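Thiamin pyrophosphokinase (PDB 1IG0) transfers a pyrophosphate group from ATP to thiamine, making thiamine diphosphate and AMP, as the only yeast enzyme able to do so. Local coordinates at residues B[268-273]-B[287-292]. Numbering follows the deposited sequence.
With VIB (3-(4-amino-2-methyl-pyrimidin-5-ylmethyl)-5-(2-hydroxy-ethyl)-4-methyl-thiazol-3-ium), chain C.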
ATOM      1  N   LEU B 268      19.968  -2.963  12.933  1.00 19.16           N
ATOM      2  CA  LEU B 268      19.009  -1.928  12.561  1.00 18.35           C
ATOM      3  C   LEU B 268      19.249  -0.738  13.487  1.00 18.32           C
ATOM      4  O   LEU B 268      19.578  -0.923  14.660  1.00 18.56           O
ATOM      5  CB  LEU B 268      17.572  -2.433  12.729  1.00 18.97           C
ATOM      6  CG  LEU B 268      17.061  -3.537  11.795  1.00 19.51           C
ATOM      7  CD1 LEU B 268      15.667  -3.968  12.236  1.00 19.05           C
ATOM      8  CD2 LEU B 268      17.034  -3.031  10.358  1.00 20.28           C
ATOM      9  N   LYS B 269      19.096   0.475  12.961  1.00 18.42           N
ATOM     10  CA  LYS B 269      19.297   1.683  13.760  1.00 18.12           C
ATOM     11  C   LYS B 269      18.575   1.519  15.089  1.00 18.86           C
ATOM     12  O   LYS B 269      19.066   1.940  16.135  1.00 18.53           O
ATOM     13  CB  LYS B 269      18.760   2.907  13.016  1.00 17.93           C
ATOM     14  CG  LYS B 269      18.889   4.212  13.787  1.00 19.03           C
ATOM     15  CD  LYS B 269      20.334   4.579  14.090  1.00 19.79           C
ATOM     16  CE  LYS B 269      20.404   5.909  14.830  1.00 20.01           C
ATOM     17  NZ  LYS B 269      21.800   6.284  15.185  1.00 21.51           N
ATOM     18  N   TRP B 270      17.402   0.897  15.030  1.00 18.95           N
ATOM     19  CA  TRP B 270      16.603   0.626  16.213  1.00 19.24           C
ATOM     20  C   TRP B 270      16.378  -0.881  16.277  1.00 19.63           C
ATOM     21  O   TRP B 270      15.504  -1.417  15.593  1.00 19.33           O
ATOM     22  CB  TRP B 270      15.264   1.363  16.131  1.00 19.71           C
ATOM     23  CG  TRP B 270      15.392   2.842  16.344  1.00 18.98           C
ATOM     24  CD1 TRP B 270      15.419   3.502  17.541  1.00 19.84           C
ATOM     25  CD2 TRP B 270      15.539   3.843  15.330  1.00 19.35           C
ATOM     26  NE1 TRP B 270      15.576   4.854  17.334  1.00 19.68           N
ATOM     27  CE2 TRP B 270      15.658   5.090  15.986  1.00 18.84           C
ATOM     28  CE3 TRP B 270      15.593   3.808  13.929  1.00 18.61           C
ATOM     29  CZ2 TRP B 270      15.814   6.294  15.287  1.00 19.67           C
ATOM     30  CZ3 TRP B 270      15.751   5.008  13.233  1.00 18.71           C
ATOM     31  CH2 TRP B 270      15.864   6.231  13.917  1.00 18.39           C
ATOM     32  N   ASP B 271      17.194  -1.564  17.076  1.00 18.73           N
ATOM     33  CA  ASP B 271      17.079  -3.010  17.234  1.00 20.00           C
ATOM     34  C   ASP B 271      16.104  -3.336  18.353  1.00 20.36           C
ATOM     35  O   ASP B 271      16.044  -2.630  19.360  1.00 21.42           O
ATOM     36  CB  ASP B 271      18.437  -3.641  17.554  1.00 19.09           C
ATOM     37  CG  ASP B 271      19.267  -3.909  16.313  1.00 18.72           C
ATOM     38  OD1 ASP B 271      18.680  -4.255  15.266  1.00 19.30           O
ATOM     39  OD2 ASP B 271      20.508  -3.793  16.388  1.00 20.41           O
ATOM     40  N   VAL B 272      15.346  -4.413  18.177  1.00 20.66           N
ATOM     41  CA  VAL B 272      14.365  -4.819  19.174  1.00 21.10           C
ATOM     42  C   VAL B 272      14.517  -6.277  19.596  1.00 21.84           C
ATOM     43  O   VAL B 272      15.191  -7.061  18.931  1.00 22.30           O
ATOM     44  CB  VAL B 272      12.928  -4.601  18.650  1.00 20.95           C
ATOM     45  CG1 VAL B 272      12.697  -3.128  18.374  1.00 22.38           C
ATOM     46  CG2 VAL B 272      12.706  -5.407  17.386  1.00 20.22           C
ATOM     47  N   LYS B 273      13.889  -6.621  20.718  1.00 22.73           N
ATOM     48  CA  LYS B 273      13.915  -7.980  21.263  1.00 24.23           C
ATOM     49  C   LYS B 273      12.582  -8.229  21.964  1.00 23.25           C
ATOM     50  O   LYS B 273      12.073  -7.341  22.646  1.00 22.12           O
ATOM     51  CB  LYS B 273      15.058  -8.137  22.272  1.00 26.23           C
ATOM     52  CG  LYS B 273      16.438  -7.878  21.692  1.00 29.58           C
ATOM     53  CD  LYS B 273      17.551  -8.071  22.718  1.00 32.29           C
ATOM     54  CE  LYS B 273      17.712  -9.530  23.117  1.00 33.22           C
ATOM     55  NZ  LYS B 273      19.115  -9.827  23.534  1.00 36.20           N
ATOM     56  N   SER B 287      10.392   3.548   9.098  1.00 20.25           N
ATOM     57  CA  SER B 287      11.488   4.508   9.053  1.00 20.15           C
ATOM     58  C   SER B 287      12.721   4.011   9.802  1.00 19.22           C
ATOM     59  O   SER B 287      13.443   4.796  10.420  1.00 19.93           O
ATOM     60  CB  SER B 287      11.050   5.857   9.628  1.00 21.73           C
ATOM     61  OG  SER B 287      10.115   6.493   8.774  1.00 22.96           O
ATOM     62  N   ASN B 288      12.954   2.705   9.762  1.00 18.16           N
ATOM     63  CA  ASN B 288      14.130   2.145  10.412  1.00 17.57           C
ATOM     64  C   ASN B 288      15.198   2.199   9.323  1.00 18.42           C
ATOM     65  O   ASN B 288      14.939   2.699   8.227  1.00 18.40           O
ATOM     66  CB  ASN B 288      13.885   0.694  10.832  1.00 17.53           C
ATOM     67  CG  ASN B 288      14.712   0.286  12.044  1.00 17.76           C
ATOM     68  OD1 ASN B 288      15.870   0.682  12.190  1.00 17.93           O
ATOM     69  ND2 ASN B 288      14.120  -0.525  12.912  1.00 17.15           N
ATOM     70  N   ARG B 289      16.391   1.696   9.609  1.00 18.70           N
ATOM     71  CA  ARG B 289      17.453   1.703   8.612  1.00 19.64           C
ATOM     72  C   ARG B 289      18.564   0.749   9.029  1.00 19.24           C
ATOM     73  O   ARG B 289      18.745   0.474  10.213  1.00 18.74           O
ATOM     74  CB  ARG B 289      18.021   3.120   8.445  1.00 21.78           C
ATOM     75  CG  ARG B 289      18.995   3.530   9.539  1.00 26.77           C
ATOM     76  CD  ARG B 289      19.426   4.977   9.410  1.00 29.85           C
ATOM     77  NE  ARG B 289      18.351   5.892   9.774  1.00 34.53           N
ATOM     78  CZ  ARG B 289      18.480   6.882  10.648  1.00 32.10           C
ATOM     79  NH1 ARG B 289      19.641   7.091  11.255  1.00 33.24           N
ATOM     80  NH2 ARG B 289      17.446   7.668  10.911  1.00 32.47           N
ATOM     81  N   PHE B 290      19.300   0.239   8.049  1.00 18.12           N
ATOM     82  CA  PHE B 290      20.402  -0.676   8.318  1.00 18.99           C
ATOM     83  C   PHE B 290      21.592   0.083   8.905  1.00 18.85           C
ATOM     84  O   PHE B 290      21.929   1.175   8.446  1.00 19.81           O
ATOM     85  CB  PHE B 290      20.858  -1.358   7.023  1.00 19.21           C
ATOM     86  CG  PHE B 290      19.809  -2.216   6.371  1.00 19.54           C
ATOM     87  CD1 PHE B 290      19.667  -2.212   4.987  1.00 20.68           C
ATOM     88  CD2 PHE B 290      18.989  -3.051   7.126  1.00 20.18           C
ATOM     89  CE1 PHE B 290      18.727  -3.024   4.362  1.00 19.67           C
ATOM     90  CE2 PHE B 290      18.044  -3.869   6.509  1.00 20.54           C
ATOM     91  CZ  PHE B 290      17.914  -3.855   5.124  1.00 20.84           C
ATOM     92  N   VAL B 291      22.225  -0.492   9.923  1.00 18.99           N
ATOM     93  CA  VAL B 291      23.402   0.121  10.528  1.00 18.85           C
ATOM     94  C   VAL B 291      24.528  -0.902  10.545  1.00 19.80           C
ATOM     95  O   VAL B 291      25.685  -0.567  10.791  1.00 20.95           O
ATOM     96  CB  VAL B 291      23.135   0.619  11.967  1.00 18.08           C
ATOM     97  CG1 VAL B 291      22.125   1.750  11.933  1.00 18.37           C
ATOM     98  CG2 VAL B 291      22.645  -0.525  12.844  1.00 17.49           C
ATOM     99  N   GLY B 292      24.176  -2.158  10.285  1.00 20.12           N
ATOM    100  CA  GLY B 292      25.179  -3.203  10.243  1.00 20.13           C
ATOM    101  C   GLY B 292      26.074  -2.934   9.049  1.00 20.23           C
ATOM    102  O   GLY B 292      25.582  -2.657   7.955  1.00 19.78           O
TER
HETATM  103  CM2 VIB C 702      11.372  -0.092  16.727  1.00 19.59           C
HETATM  104  N4A VIB C 702      12.124   4.805  16.764  1.00 17.96           N
HETATM  105  CM4 VIB C 702      12.809   7.490  12.482  1.00 20.38           C
HETATM  106  O1  VIB C 702       8.416   8.438  11.018  1.00 27.41           O
HETATM  107  C7  VIB C 702       9.641   9.171  10.910  1.00 24.95           C
HETATM  108  C6  VIB C 702      10.308   9.278  12.306  1.00 22.69           C
HETATM  109  C2  VIB C 702      10.041   5.801  14.057  1.00 19.66           C
HETATM  110  S1  VIB C 702       8.907   7.147  13.723  1.00 20.79           S
HETATM  111  C5  VIB C 702      10.358   7.901  12.961  1.00 21.35           C
HETATM  112  C4  VIB C 702      11.451   7.095  13.043  1.00 20.13           C
HETATM  113  N3  VIB C 702      11.219   5.981  13.648  1.00 20.03           N
HETATM  114  C7A VIB C 702      12.254   4.931  13.866  1.00 17.97           C
HETATM  115  C4A VIB C 702      11.971   3.614  16.027  1.00 17.20           C
HETATM  116  N3A VIB C 702      11.758   2.398  16.713  1.00 19.14           N
HETATM  117  C2A VIB C 702      11.601   1.201  15.996  1.00 18.92           C
HETATM  118  N1A VIB C 702      11.662   1.220  14.591  1.00 19.07           N
HETATM  119  C6A VIB C 702      11.874   2.432  13.903  1.00 17.72           C
HETATM  120  C5A VIB C 702      12.032   3.634  14.615  1.00 18.36           C
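Asn288 reads the backbone of Trp270 with both ends of its amide. ND2 gives a nearly straight bond to Trp270 O (3.1 Å, 174°), the acceptor lying in the amide plane, while Trp270 N donates to Asn288 OD1 (3.2 Å). That oxygen also takes the N-H of Arg289, and ND2 is shared with Ser285, which probably fixes the amide's rotation. With CG anti to the backbone N (chi1 -152°), Asn288 swings its amide across to segment 268-273. One backbone bond, Lys269 N to Arg289 O (2.8 Å), completes the polar link.

Aromatic contacts centre on the Trp270 indole. One face lies over the thiamine pyrimidine, Trp270 CG being 3.5 Å from VIB C4A; the opposite face carries Lys269 CG near its rim. Asn288 OD1 meets the ring edge in plane, and Arg289 NH2 approaches Trp270 CH2 at 3.7 Å, its guanidinium turned 80° from the indole. Replacing Trp270 by an alanine is likely to leave the pyrimidine without the indole face it lies against and the Arg289 group freer to turn.

Lys269 and Arg289 run side by side, Lys269 CB to Arg289 CG 3.5 Å; both ends form salt bridges to Glu10, and Lys269 NZ also bonds to Asn8 O. Among apolar groups, Val291 CG1 presses on Lys269 CA (3.4 Å), while Leu268 CD2 lies beside Phe290.

A single beta bridge pairs Leu268 with Phe290. Trp270, Val272, Ser287 and Asn288 line the thiamine pocket of the vitamin B1-binding domain; the second subunit contributes Gln122 O, bonded to the thiamine, and Tyr123, edge-to-face with Trp270, consistent with a compound site at the dimer interface.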